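Local coordinates for protein dehydroquinate synthase (Thermus thermophilus, PDB 1UJN) that probably catalyses the second step of chorismate biosynthesis, converting 3-deoxy-D-arabino-heptulosonate 7-phosphate to 3-dehydroquinate and phosphate with NAD and a zinc or cobalt ion, at residues Y257-G262 with D269-V274; E173-G178 with Y253-A258; L227-T232 with V312-P317; R263-E268 with R323-G328; H243-G248 with P284-L289. All coordinates share one frame; numbering follows the deposited sequence.

Interaction 1. Residues Y257-G262 with D269-V274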
# COMPACT_ATOMS: atom_id res chain seq x y z
N TYR A 257 -31.59 16.18 -1.92
CA TYR A 257 -31.36 16.66 -3.28
C TYR A 257 -31.59 15.53 -4.27
O TYR A 257 -32.24 15.72 -5.30
CB TYR A 257 -29.94 17.19 -3.42
CG TYR A 257 -29.70 17.93 -4.72
CD1 TYR A 257 -30.31 19.16 -4.97
CD2 TYR A 257 -28.86 17.40 -5.70
CE1 TYR A 257 -30.08 19.85 -6.17
CE2 TYR A 257 -28.63 18.08 -6.90
CZ TYR A 257 -29.24 19.30 -7.13
OH TYR A 257 -29.02 19.97 -8.31
N ALA A 258 -31.06 14.35 -3.96
CA ALA A 258 -31.21 13.18 -4.83
C ALA A 258 -32.69 12.86 -5.00
O ALA A 258 -33.15 12.55 -6.11
CB ALA A 258 -30.49 11.99 -4.23
N ALA A 259 -33.44 12.93 -3.91
CA ALA A 259 -34.87 12.67 -3.94
C ALA A 259 -35.57 13.65 -4.88
O ALA A 259 -36.49 13.28 -5.61
CB ALA A 259 -35.46 12.76 -2.54
N LEU A 260 -35.14 14.91 -4.86
CA LEU A 260 -35.75 15.92 -5.72
C LEU A 260 -35.41 15.67 -7.19
O LEU A 260 -36.23 15.91 -8.08
CB LEU A 260 -35.32 17.33 -5.29
CG LEU A 260 -35.90 17.71 -3.92
CD1 LEU A 260 -35.21 18.96 -3.38
CD2 LEU A 260 -37.42 17.94 -4.06
N LEU A 261 -34.20 15.19 -7.45
CA LEU A 261 -33.79 14.87 -8.82
C LEU A 261 -34.66 13.72 -9.32
O LEU A 261 -35.12 13.71 -10.46
CB LEU A 261 -32.32 14.46 -8.86
CG LEU A 261 -31.30 15.52 -8.48
CD1 LEU A 261 -29.91 14.91 -8.44
CD2 LEU A 261 -31.35 16.67 -9.48
N GLY A 262 -34.88 12.74 -8.45
CA GLY A 262 -35.69 11.59 -8.81
C GLY A 262 -37.12 12.00 -9.13
O GLY A 262 -37.72 11.50 -10.08
N ASP A 269 -42.38 9.31 -5.31
CA ASP A 269 -42.14 10.34 -4.31
C ASP A 269 -41.37 9.79 -3.12
O ASP A 269 -41.88 8.97 -2.36
CB ASP A 269 -43.48 10.93 -3.85
CG ASP A 269 -43.32 12.05 -2.84
OD1 ASP A 269 -42.30 12.77 -2.90
OD2 ASP A 269 -44.22 12.21 -2.00
N LEU A 270 -40.12 10.23 -2.97
CA LEU A 270 -39.28 9.77 -1.88
C LEU A 270 -38.97 10.88 -0.88
O LEU A 270 -38.12 10.73 -0.01
CB LEU A 270 -37.95 9.21 -2.42
CG LEU A 270 -38.04 7.99 -3.34
CD1 LEU A 270 -36.64 7.60 -3.81
CD2 LEU A 270 -38.70 6.84 -2.60
N LEU A 271 -39.67 12.01 -1.02
CA LEU A 271 -39.45 13.14 -0.13
C LEU A 271 -39.91 12.90 1.30
O LEU A 271 -39.25 13.32 2.25
CB LEU A 271 -40.13 14.39 -0.69
CG LEU A 271 -39.41 15.13 -1.83
CD1 LEU A 271 -38.12 15.74 -1.31
CD2 LEU A 271 -39.13 14.19 -2.98
N PRO A 272 -41.06 12.22 1.49
CA PRO A 272 -41.53 11.96 2.86
C PRO A 272 -40.51 11.25 3.75
O PRO A 272 -40.19 11.72 4.84
CB PRO A 272 -42.80 11.13 2.64
CG PRO A 272 -43.33 11.70 1.36
CD PRO A 272 -42.07 11.80 0.51
N PRO A 273 -39.98 10.11 3.28
CA PRO A 273 -38.99 9.38 4.09
C PRO A 273 -37.78 10.24 4.43
O PRO A 273 -37.28 10.21 5.56
CB PRO A 273 -38.61 8.20 3.19
CG PRO A 273 -39.84 8.00 2.35
CD PRO A 273 -40.23 9.41 2.01
N VAL A 274 -37.31 11.02 3.46
CA VAL A 274 -36.15 11.87 3.67
C VAL A 274 -36.47 13.07 4.57
O VAL A 274 -35.63 13.48 5.36
CB VAL A 274 -35.57 12.38 2.32
CG1 VAL A 274 -34.38 13.29 2.56
CG2 VAL A 274 -35.15 11.18 1.47
O HOH W 1 -38.61 11.44 -5.00
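Ala259 lies at the centre of the apolar packing here, its CB pointing from helix 247-264 toward the start of helix 271-281. Three side chains gather round that methyl. Leu271 brings CD2 to 4.0 Å from Ala259 CB, Val274 offers CG2 a turn further along, and Leu270 adds its CB. With so small a residue at this point, the backbones come close: the CA atoms of Ala259 and Leu270 are 5.7 Å apart. The second apolar contact joins Leu260 and Leu271, whose side chains cross at about a right angle. Leu260 leaves its helix pointing away, yet with CG anti to its own carbonyl carbon (chi1 -68°) the chain swings back and CD2 meets Leu271 CD1 at 3.6 Å. Leu271 therefore works with both branches, CD1 on Leu260 and CD2 on Ala259.

The polar part runs through water 1. It lies 2.9 Å from Ala259 O, a bond it can donate although other acceptors compete for its protons, and accepts from Leu270 N at 2.8 Å, linking a helical carbonyl to the N-cap residue of the next helix. Just before that N-cap, Asp269 OD1 takes a weak bond from Leu271 N at 3.3 Å, a carboxylate placed where the first turn of a helix presents its N-H groups.

Both segments belong to the helical C-terminal part of the dehydroquinate synthase fold, joined by a short connection. Leu260 and Leu271 also touch helix 327-342, at Trp337 and Glu340, while Leu270 rests on Pro314 of strand 311-314 and Val274 continues onto Leu256.

Interaction 2. Residues E173-G178 with Y253-A258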
# COMPACT_ATOMS: atom_id res chain seq x y z
N GLU A 173 -26.27 6.73 7.01
CA GLU A 173 -25.63 5.86 6.04
C GLU A 173 -26.45 4.58 5.87
O GLU A 173 -26.55 4.04 4.76
CB GLU A 173 -24.22 5.50 6.51
CG GLU A 173 -23.17 5.50 5.41
CD GLU A 173 -22.89 6.89 4.86
OE1 GLU A 173 -21.93 7.54 5.34
OE2 GLU A 173 -23.63 7.34 3.96
N ALA A 174 -27.03 4.09 6.96
CA ALA A 174 -27.86 2.89 6.92
C ALA A 174 -29.11 3.20 6.09
O ALA A 174 -29.55 2.39 5.27
CB ALA A 174 -28.25 2.48 8.34
N PHE A 175 -29.66 4.38 6.32
CA PHE A 175 -30.84 4.86 5.61
C PHE A 175 -30.54 4.85 4.12
O PHE A 175 -31.36 4.44 3.30
CB PHE A 175 -31.17 6.28 6.07
CG PHE A 175 -32.41 6.85 5.46
CD1 PHE A 175 -33.63 6.81 6.14
CD2 PHE A 175 -32.37 7.44 4.20
CE1 PHE A 175 -34.79 7.34 5.58
CE2 PHE A 175 -33.53 7.99 3.63
CZ PHE A 175 -34.74 7.93 4.33
N LYS A 176 -29.34 5.32 3.78
CA LYS A 176 -28.89 5.36 2.39
C LYS A 176 -28.90 3.95 1.79
O LYS A 176 -29.36 3.76 0.66
CB LYS A 176 -27.49 5.95 2.33
CG LYS A 176 -26.96 6.17 0.92
CD LYS A 176 -25.48 6.52 0.94
CE LYS A 176 -24.64 5.34 1.42
NZ LYS A 176 -23.18 5.62 1.37
N HIS A 177 -28.40 2.97 2.54
CA HIS A 177 -28.39 1.59 2.07
C HIS A 177 -29.82 1.12 1.83
O HIS A 177 -30.09 0.32 0.93
CB HIS A 177 -27.74 0.65 3.10
CG HIS A 177 -26.29 0.90 3.33
ND1 HIS A 177 -25.59 0.32 4.37
CD2 HIS A 177 -25.40 1.67 2.66
CE1 HIS A 177 -24.33 0.73 4.32
NE2 HIS A 177 -24.19 1.55 3.30
N GLY A 178 -30.74 1.63 2.65
CA GLY A 178 -32.14 1.27 2.52
C GLY A 178 -32.68 1.70 1.17
O GLY A 178 -33.37 0.94 0.49
N TYR A 253 -28.34 15.81 3.66
CA TYR A 253 -28.71 16.93 2.80
C TYR A 253 -28.66 16.49 1.33
O TYR A 253 -29.51 16.87 0.53
CB TYR A 253 -27.74 18.11 3.01
CG TYR A 253 -28.05 18.96 4.22
CD1 TYR A 253 -27.06 19.22 5.18
CD2 TYR A 253 -29.30 19.53 4.40
CE1 TYR A 253 -27.33 20.04 6.28
CE2 TYR A 253 -29.57 20.36 5.49
CZ TYR A 253 -28.58 20.61 6.42
OH TYR A 253 -28.85 21.45 7.48
N GLY A 254 -27.66 15.68 1.00
CA GLY A 254 -27.51 15.19 -0.37
C GLY A 254 -28.63 14.24 -0.75
O GLY A 254 -29.04 14.18 -1.91
N LEU A 255 -29.15 13.51 0.24
CA LEU A 255 -30.25 12.58 -0.01
C LEU A 255 -31.52 13.32 -0.38
O LEU A 255 -32.30 12.85 -1.22
CB LEU A 255 -30.50 11.72 1.23
CG LEU A 255 -29.37 10.73 1.56
CD1 LEU A 255 -29.72 9.95 2.81
CD2 LEU A 255 -29.17 9.79 0.38
N LEU A 256 -31.73 14.48 0.23
CA LEU A 256 -32.91 15.28 -0.08
C LEU A 256 -32.79 15.76 -1.53
O LEU A 256 -33.76 15.73 -2.29
CB LEU A 256 -33.01 16.49 0.85
CG LEU A 256 -34.17 17.44 0.57
CD1 LEU A 256 -35.49 16.70 0.71
CD2 LEU A 256 -34.12 18.62 1.52
N TYR A 257 -31.59 16.18 -1.92
CA TYR A 257 -31.36 16.66 -3.28
C TYR A 257 -31.59 15.53 -4.27
O TYR A 257 -32.24 15.72 -5.30
CB TYR A 257 -29.94 17.19 -3.42
CG TYR A 257 -29.70 17.93 -4.72
CD1 TYR A 257 -30.31 19.16 -4.97
CD2 TYR A 257 -28.86 17.40 -5.70
CE1 TYR A 257 -30.08 19.85 -6.17
CE2 TYR A 257 -28.63 18.08 -6.90
CZ TYR A 257 -29.24 19.30 -7.13
OH TYR A 257 -29.02 19.97 -8.31
N ALA A 258 -31.06 14.35 -3.96
CA ALA A 258 -31.21 13.18 -4.83
C ALA A 258 -32.69 12.86 -5.00
O ALA A 258 -33.15 12.55 -6.11
CB ALA A 258 -30.49 11.99 -4.23
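Leu255 of helix 247-264 points at helix 164-181 and meets two residues there, Phe175 and Lys176. The closer packing is on Phe175: ring atom CD2 and Leu255 CD1 are 3.9 Å apart, and the methyl comes to the ring obliquely. The two side chains run by one another, pointing opposite ways. Phe175 holds its CG opposite the backbone N (chi1 -177°), which carries the ring out from its helix alongside the leucine instead of meeting it end on.

The other branch of Leu255 is the looser one. CD2 lies 4.3 Å from Lys176 CG, and beyond that point the lysine chain turns away from helix 247-264. The backbones stay well apart, with 7.7 Å between the CA atoms of Lys176 and Leu255, and this looser side is still interior, all three touching residues being buried. Lys176 carries its charge to a polar cluster: NZ makes a salt bridge of 3.1 Å to Glu173 OE2, approaching from above the carboxylate plane, and also donates to Leu227 O. Glu173 is one of the predicted zinc ligands, so Lys176 probably acts from the second shell, helping to hold the carboxylate in place. The leucine packs against the apolar stem of this lysine, one helical turn along from the glutamate.

Within the helical C-terminal part of the fold, helix 231-240 brings His231 against Glu173 and Lys176, and helix 120-126 covers Glu173 from the N-terminal part. Helix 199-216 packs on Ala174 and His177, while Phe175 reaches Leu277 of helix 271-281.

Interaction 3. Residues L227-T232 with V312-P317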
# COMPACT_ATOMS: atom_id res chain seq x y z
N LEU A 227 -23.56 3.47 -4.03
CA LEU A 227 -23.22 3.82 -2.65
C LEU A 227 -22.90 5.31 -2.57
O LEU A 227 -22.83 5.89 -1.48
CB LEU A 227 -22.01 3.00 -2.19
CG LEU A 227 -22.22 1.48 -2.12
CD1 LEU A 227 -20.88 0.79 -1.93
CD2 LEU A 227 -23.17 1.14 -0.98
N ASN A 228 -22.70 5.94 -3.72
CA ASN A 228 -22.40 7.37 -3.76
C ASN A 228 -23.66 8.22 -3.78
O ASN A 228 -23.61 9.41 -4.06
CB ASN A 228 -21.52 7.70 -4.97
CG ASN A 228 -20.14 7.08 -4.86
OD1 ASN A 228 -19.44 7.26 -3.86
ND2 ASN A 228 -19.73 6.36 -5.90
N LEU A 229 -24.80 7.59 -3.48
CA LEU A 229 -26.07 8.30 -3.45
C LEU A 229 -26.00 9.44 -2.43
O LEU A 229 -25.66 9.22 -1.27
CB LEU A 229 -27.20 7.33 -3.05
CG LEU A 229 -28.61 7.89 -2.86
CD1 LEU A 229 -29.15 8.46 -4.17
CD2 LEU A 229 -29.52 6.79 -2.34
N GLY A 230 -26.32 10.65 -2.89
CA GLY A 230 -26.29 11.82 -2.01
C GLY A 230 -24.91 12.38 -1.72
O GLY A 230 -24.78 13.37 -1.00
N HIS A 231 -23.88 11.76 -2.28
CA HIS A 231 -22.51 12.20 -2.04
C HIS A 231 -21.97 13.30 -2.95
O HIS A 231 -21.00 13.97 -2.61
CB HIS A 231 -21.55 11.01 -2.08
CG HIS A 231 -21.61 10.14 -0.86
ND1 HIS A 231 -22.76 9.49 -0.46
CD2 HIS A 231 -20.66 9.82 0.04
CE1 HIS A 231 -22.51 8.80 0.64
NE2 HIS A 231 -21.24 8.98 0.97
N THR A 232 -22.59 13.50 -4.11
CA THR A 232 -22.13 14.54 -5.03
C THR A 232 -22.38 15.91 -4.41
O THR A 232 -21.47 16.75 -4.35
CB THR A 232 -22.85 14.45 -6.40
OG1 THR A 232 -22.63 13.16 -6.98
CG2 THR A 232 -22.31 15.51 -7.35
N VAL A 312 -26.23 9.87 -8.85
CA VAL A 312 -26.97 8.66 -8.50
C VAL A 312 -28.37 9.16 -8.19
O VAL A 312 -28.58 9.87 -7.20
CB VAL A 312 -26.39 7.96 -7.25
CG1 VAL A 312 -27.24 6.75 -6.90
CG2 VAL A 312 -24.95 7.54 -7.50
N VAL A 313 -29.32 8.81 -9.05
CA VAL A 313 -30.71 9.25 -8.88
C VAL A 313 -31.62 8.10 -8.46
O VAL A 313 -31.71 7.09 -9.14
CB VAL A 313 -31.26 9.83 -10.21
CG1 VAL A 313 -32.69 10.33 -10.01
CG2 VAL A 313 -30.37 10.96 -10.71
N PRO A 314 -32.30 8.26 -7.31
CA PRO A 314 -33.20 7.21 -6.82
C PRO A 314 -34.60 7.43 -7.39
O PRO A 314 -35.29 8.38 -7.03
CB PRO A 314 -33.16 7.42 -5.31
CG PRO A 314 -33.11 8.92 -5.21
CD PRO A 314 -32.10 9.31 -6.29
N LEU A 315 -35.02 6.55 -8.30
CA LEU A 315 -36.35 6.66 -8.90
C LEU A 315 -37.38 5.96 -8.03
O LEU A 315 -38.57 6.27 -8.07
CB LEU A 315 -36.33 6.06 -10.31
CG LEU A 315 -35.36 6.73 -11.29
CD1 LEU A 315 -35.42 6.02 -12.63
CD2 LEU A 315 -35.70 8.20 -11.45
N ALA A 316 -36.90 5.00 -7.24
CA ALA A 316 -37.74 4.24 -6.33
C ALA A 316 -36.79 3.43 -5.46
O ALA A 316 -35.67 3.14 -5.87
CB ALA A 316 -38.66 3.30 -7.11
N PRO A 317 -37.22 3.08 -4.23
CA PRO A 317 -36.32 2.30 -3.38
C PRO A 317 -35.86 1.05 -4.12
O PRO A 317 -36.68 0.27 -4.61
CB PRO A 317 -37.19 1.97 -2.17
CG PRO A 317 -38.10 3.16 -2.09
CD PRO A 317 -38.48 3.38 -3.54
O HOH W 2 -24.66 11.28 -6.52
O HOH W 3 -27.07 11.40 -5.55
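The loop leading into helix 231-240 runs past the edge of strand 311-314, and Leu229 and Val312 approach to 5.1 Å between CA atoms. Two waters join the backbones: water 3 accepts from Gly230 N and donates to Val312 O, while water 2 accepts from Val312 N, donates to Asn228 O and bonds Thr232 OG1. Gly230, the N-cap residue, has a positive phi of 77°, which by itself favours glycine.

Val312 packs its CB and both methyls against this loop. Val312 CG1 meets Leu229 CD1 at 3.7 Å. On the other branch, Val312 CG2 lies 4.0 Å from Asn228 C. Leu229 starts off to the side, but with CG anti to N (chi1 175°) its CD1 reaches across to Pro314 CD, also at 3.7 Å. Shortening Val312 to an alanine would probably leave Leu229 CD1 and the Asn228 backbone without their methyl partners and let the leucine turn.

Leu229 O accepts from His231 ND1 at 3.0 Å; the oxygen lies in the imidazole plane, although the donor stands above the carbonyl plane. This second-shell bond fixes the ring's rotation and turns NE2 toward Glu173 and His247, consistent with the predicted zinc site of dehydroquinate synthases.

Interaction 4. Residues R263-E268 with R323-G328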
# COMPACT_ATOMS: atom_id res chain seq x y z
N ARG A 263 -37.66 12.91 -8.33
CA ARG A 263 -39.03 13.37 -8.54
C ARG A 263 -39.17 14.06 -9.89
O ARG A 263 -40.13 13.81 -10.63
CB ARG A 263 -39.44 14.34 -7.43
CG ARG A 263 -40.91 14.69 -7.42
CD ARG A 263 -41.22 15.77 -6.39
NE ARG A 263 -40.61 17.05 -6.76
CZ ARG A 263 -40.66 18.15 -6.01
NH1 ARG A 263 -41.29 18.13 -4.84
NH2 ARG A 263 -40.07 19.26 -6.42
N ALA A 264 -38.20 14.91 -10.21
CA ALA A 264 -38.21 15.65 -11.47
C ALA A 264 -38.13 14.72 -12.68
O ALA A 264 -38.62 15.06 -13.76
CB ALA A 264 -37.06 16.64 -11.50
N LEU A 265 -37.49 13.57 -12.50
CA LEU A 265 -37.34 12.60 -13.58
C LEU A 265 -38.48 11.58 -13.62
O LEU A 265 -38.36 10.54 -14.26
CB LEU A 265 -36.00 11.87 -13.47
CG LEU A 265 -34.74 12.72 -13.70
CD1 LEU A 265 -33.51 11.83 -13.61
CD2 LEU A 265 -34.81 13.38 -15.08
N GLY A 266 -39.56 11.88 -12.92
CA GLY A 266 -40.71 10.99 -12.91
C GLY A 266 -40.64 9.81 -11.97
O GLY A 266 -41.40 8.84 -12.12
N GLY A 267 -39.74 9.86 -10.99
CA GLY A 267 -39.62 8.75 -10.06
C GLY A 267 -40.70 8.82 -9.00
O GLY A 267 -41.46 9.80 -8.94
N GLU A 268 -40.79 7.79 -8.16
CA GLU A 268 -41.78 7.78 -7.09
C GLU A 268 -41.41 8.86 -6.09
O GLU A 268 -40.26 9.27 -6.02
CB GLU A 268 -41.81 6.42 -6.39
CG GLU A 268 -41.90 5.22 -7.33
CD GLU A 268 -42.22 3.93 -6.59
OE1 GLU A 268 -41.71 3.74 -5.46
OE2 GLU A 268 -42.98 3.11 -7.14
N ARG A 323 -26.47 8.82 -14.09
CA ARG A 323 -26.43 9.52 -15.37
C ARG A 323 -26.23 11.02 -15.20
O ARG A 323 -26.35 11.55 -14.10
CB ARG A 323 -27.74 9.29 -16.12
CG ARG A 323 -28.97 9.53 -15.24
CD ARG A 323 -30.23 9.83 -16.04
NE ARG A 323 -30.16 11.13 -16.70
CZ ARG A 323 -31.19 11.73 -17.29
NH1 ARG A 323 -32.38 11.15 -17.31
NH2 ARG A 323 -31.03 12.92 -17.86
N PRO A 324 -25.91 11.72 -16.31
CA PRO A 324 -25.70 13.17 -16.28
C PRO A 324 -27.07 13.84 -16.37
O PRO A 324 -28.03 13.23 -16.84
CB PRO A 324 -24.85 13.42 -17.53
CG PRO A 324 -25.40 12.40 -18.48
CD PRO A 324 -25.50 11.16 -17.61
N LEU A 325 -27.16 15.09 -15.94
CA LEU A 325 -28.44 15.79 -15.98
C LEU A 325 -28.31 17.20 -16.55
O LEU A 325 -27.29 17.86 -16.37
CB LEU A 325 -29.03 15.87 -14.57
CG LEU A 325 -29.32 14.53 -13.87
CD1 LEU A 325 -29.58 14.77 -12.39
CD2 LEU A 325 -30.50 13.85 -14.53
N PRO A 326 -29.35 17.66 -17.27
CA PRO A 326 -29.30 19.01 -17.85
C PRO A 326 -29.14 20.01 -16.70
O PRO A 326 -29.82 19.89 -15.68
CB PRO A 326 -30.66 19.14 -18.54
CG PRO A 326 -30.99 17.73 -18.91
CD PRO A 326 -30.58 16.96 -17.67
N GLU A 327 -28.24 20.97 -16.86
CA GLU A 327 -28.02 21.96 -15.81
C GLU A 327 -29.34 22.59 -15.37
O GLU A 327 -29.52 22.92 -14.19
CB GLU A 327 -27.07 23.06 -16.30
CG GLU A 327 -26.85 24.18 -15.28
CD GLU A 327 -25.88 25.24 -15.78
OE1 GLU A 327 -25.68 26.24 -15.06
OE2 GLU A 327 -25.32 25.06 -16.88
N GLY A 328 -30.27 22.74 -16.31
CA GLY A 328 -31.56 23.32 -16.00
C GLY A 328 -32.32 22.51 -14.96
O GLY A 328 -33.06 23.07 -14.15
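Leu265, just past the end of helix 247-264, reaches across to Leu325 and Arg323. The helix ends in a Schellman motif: Gly266, with positive phi, is the C-prime residue, Gly267 N returns to Gly262 O, and Gly266 N bonds Arg263 O at 3.0 Å. The motif turns the chain away immediately after Leu265, whose side chain points toward the end of strand 319-323 and the chain just after it.

Leu265 has the most surface buried. Its CD1 does most of the touching, 3.7 Å from Leu325 CD2, where the two leucines pass at a slant. Leu325 is the more buried partner, covered also by Leu330 of helix 327-342 and by Trp311, and its other neighbours make this the inner side of the contact. Leu265 itself extends the apolar patch to Val313 and Leu329.

Arg323 closes the outer side. Leu265 and Arg323 approach head-on from their two segments, and Leu265 CD1 settles over one face of the guanidinium, 3.9 Å from NH1. The arginine gets there by a folded path, with CG between the backbone N and the carbonyl carbon (chi1 48°) and a second bend at chi3, so that the head curls back beside its own chain. Leu325 CD2 lies over a face of the same group, toward its rim. Replacing Arg323 by a serine would probably take the flat cover from Leu265 and leave Pro324 O without its two side-chain donors. Those donors bind side-on to the one oxygen: Arg323 NE at 3.0 Å from Pro324 O and Arg323 NH2 at 3.2 Å, with the oxygen almost in the guanidinium plane.

Interaction 5. Residues H243-G248 with P284-L289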
# COMPACT_ATOMS: atom_id res chain seq x y z
N HIS A 243 -15.41 21.80 5.85
CA HIS A 243 -15.52 20.54 6.57
C HIS A 243 -16.07 20.65 7.98
O HIS A 243 -15.92 19.72 8.79
CB HIS A 243 -14.16 19.85 6.55
CG HIS A 243 -13.64 19.62 5.17
ND1 HIS A 243 -12.64 20.38 4.61
CD2 HIS A 243 -13.91 18.64 4.26
CE1 HIS A 243 -12.31 19.89 3.43
NE2 HIS A 243 -13.07 18.83 3.20
N ALA A 244 -16.72 21.77 8.29
CA ALA A 244 -17.32 21.94 9.60
C ALA A 244 -18.56 21.04 9.64
O ALA A 244 -18.91 20.50 10.69
CB ALA A 244 -17.72 23.40 9.81
N LEU A 245 -19.23 20.89 8.50
CA LEU A 245 -20.43 20.06 8.41
C LEU A 245 -20.04 18.57 8.44
O LEU A 245 -19.37 18.09 7.53
CB LEU A 245 -21.19 20.38 7.12
CG LEU A 245 -22.45 19.54 6.85
CD1 LEU A 245 -23.54 19.88 7.87
CD2 LEU A 245 -22.94 19.80 5.44
N PRO A 246 -20.45 17.83 9.48
CA PRO A 246 -20.13 16.40 9.59
C PRO A 246 -20.57 15.61 8.35
O PRO A 246 -21.62 15.90 7.77
CB PRO A 246 -20.89 15.97 10.85
CG PRO A 246 -20.94 17.23 11.67
CD PRO A 246 -21.27 18.28 10.63
N HIS A 247 -19.78 14.62 7.97
CA HIS A 247 -20.08 13.80 6.80
C HIS A 247 -21.51 13.27 6.73
O HIS A 247 -22.17 13.40 5.69
CB HIS A 247 -19.12 12.62 6.72
CG HIS A 247 -19.31 11.77 5.50
ND1 HIS A 247 -18.99 12.20 4.24
CD2 HIS A 247 -19.82 10.53 5.36
CE1 HIS A 247 -19.29 11.26 3.36
NE2 HIS A 247 -19.79 10.23 4.02
N GLY A 248 -21.98 12.67 7.81
CA GLY A 248 -23.32 12.12 7.83
C GLY A 248 -24.40 13.15 7.61
O GLY A 248 -25.43 12.88 6.98
N PRO A 284 -27.07 20.53 11.29
CA PRO A 284 -26.76 21.94 11.52
C PRO A 284 -27.13 22.79 10.31
O PRO A 284 -26.92 22.38 9.16
CB PRO A 284 -25.26 21.92 11.79
CG PRO A 284 -24.78 20.76 10.96
CD PRO A 284 -25.85 19.71 11.22
N PRO A 285 -27.71 23.98 10.54
CA PRO A 285 -28.11 24.89 9.47
C PRO A 285 -26.94 25.20 8.53
O PRO A 285 -25.80 25.31 8.97
CB PRO A 285 -28.60 26.12 10.22
CG PRO A 285 -29.22 25.51 11.45
CD PRO A 285 -28.17 24.49 11.85
N LEU A 286 -27.25 25.36 7.25
CA LEU A 286 -26.24 25.64 6.24
C LEU A 286 -26.08 27.13 5.94
O LEU A 286 -26.99 27.92 6.17
CB LEU A 286 -26.60 24.92 4.94
CG LEU A 286 -26.72 23.40 4.99
CD1 LEU A 286 -27.21 22.87 3.64
CD2 LEU A 286 -25.36 22.80 5.35
N PRO A 287 -24.91 27.51 5.41
CA PRO A 287 -24.63 28.91 5.06
C PRO A 287 -25.27 29.19 3.70
O PRO A 287 -25.50 28.27 2.92
CB PRO A 287 -23.11 28.94 4.98
CG PRO A 287 -22.80 27.59 4.41
CD PRO A 287 -23.71 26.67 5.20
N PRO A 288 -25.57 30.46 3.40
CA PRO A 288 -26.18 30.73 2.10
C PRO A 288 -25.36 30.14 0.96
O PRO A 288 -24.13 30.16 0.99
CB PRO A 288 -26.27 32.26 2.06
CG PRO A 288 -25.18 32.70 3.01
CD PRO A 288 -25.30 31.71 4.13
N LEU A 289 -26.05 29.60 -0.03
CA LEU A 289 -25.38 28.99 -1.17
C LEU A 289 -26.17 29.21 -2.46
O LEU A 289 -27.39 29.11 -2.49
CB LEU A 289 -25.19 27.49 -0.90
CG LEU A 289 -26.21 26.87 0.07
CD1 LEU A 289 -27.61 26.91 -0.53
CD2 LEU A 289 -25.80 25.44 0.40
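Leu245 and Pro284 bring two irregular pieces of chain together, 7.3 Å apart at their CA atoms, one leading into helix 247-264 and the other a proline-rich loop between helices 271-281 and 291-294. Leu245 carries the contact by dividing its two methyls between two partners. Its CG stands opposite the backbone N (chi1 178°), which sends the branched end over to the loop although the side chain sets out to one side of it. CD1 presses on the ring of Pro284, 3.4 Å from CG, closer than carbons usually pack. CD2 goes to Leu286 and meets that residue's CD2 at 3.9 Å. Both partners are met at a slant, and the leucine end lies between them.

The contact packs two loops together within the helical C-terminal part of dehydroquinate synthase, at the N-terminal end of helix 247-264. Pro246 is the N-cap of that helix, and the next residue, His247, is a predicted zinc ligand; its ND1 is hydrogen-bonded to Glu238 OE1.

Pro246 adds a lighter contact, its CD lying 4.3 Å from Pro284 CG, so the two proline rings border each other on the more exposed side. On the inner side Leu286 packs on Tyr253, Trp337 and Leu341, and Leu245 on Leu237 and Ala250. Pro284 O accepts a hydrogen bond from Tyr253 OH, tying the loop to the second turn of the helix.

Overall arrangement
Helix 247-264 runs through the set: interaction 5 lies at its start, interaction 2 midway, interaction 1 near its C-terminal end and interaction 4 at its termination, with about 24 Å between the centres of interactions 5 and 4. Interaction 3 joins the lead-in to helix 231-240 with strand 311-314, and its centre is about 7 Å from that of interaction 2. Interactions 1 and 2 share Tyr257 and Ala258; interaction 1 is nested in the chain loop closed by interaction 3. Glu173, His231 and His247, from interactions 2, 3 and 5, converge on the predicted metal site, whereas interactions 1 and 4 build the helical C-terminal part away from it.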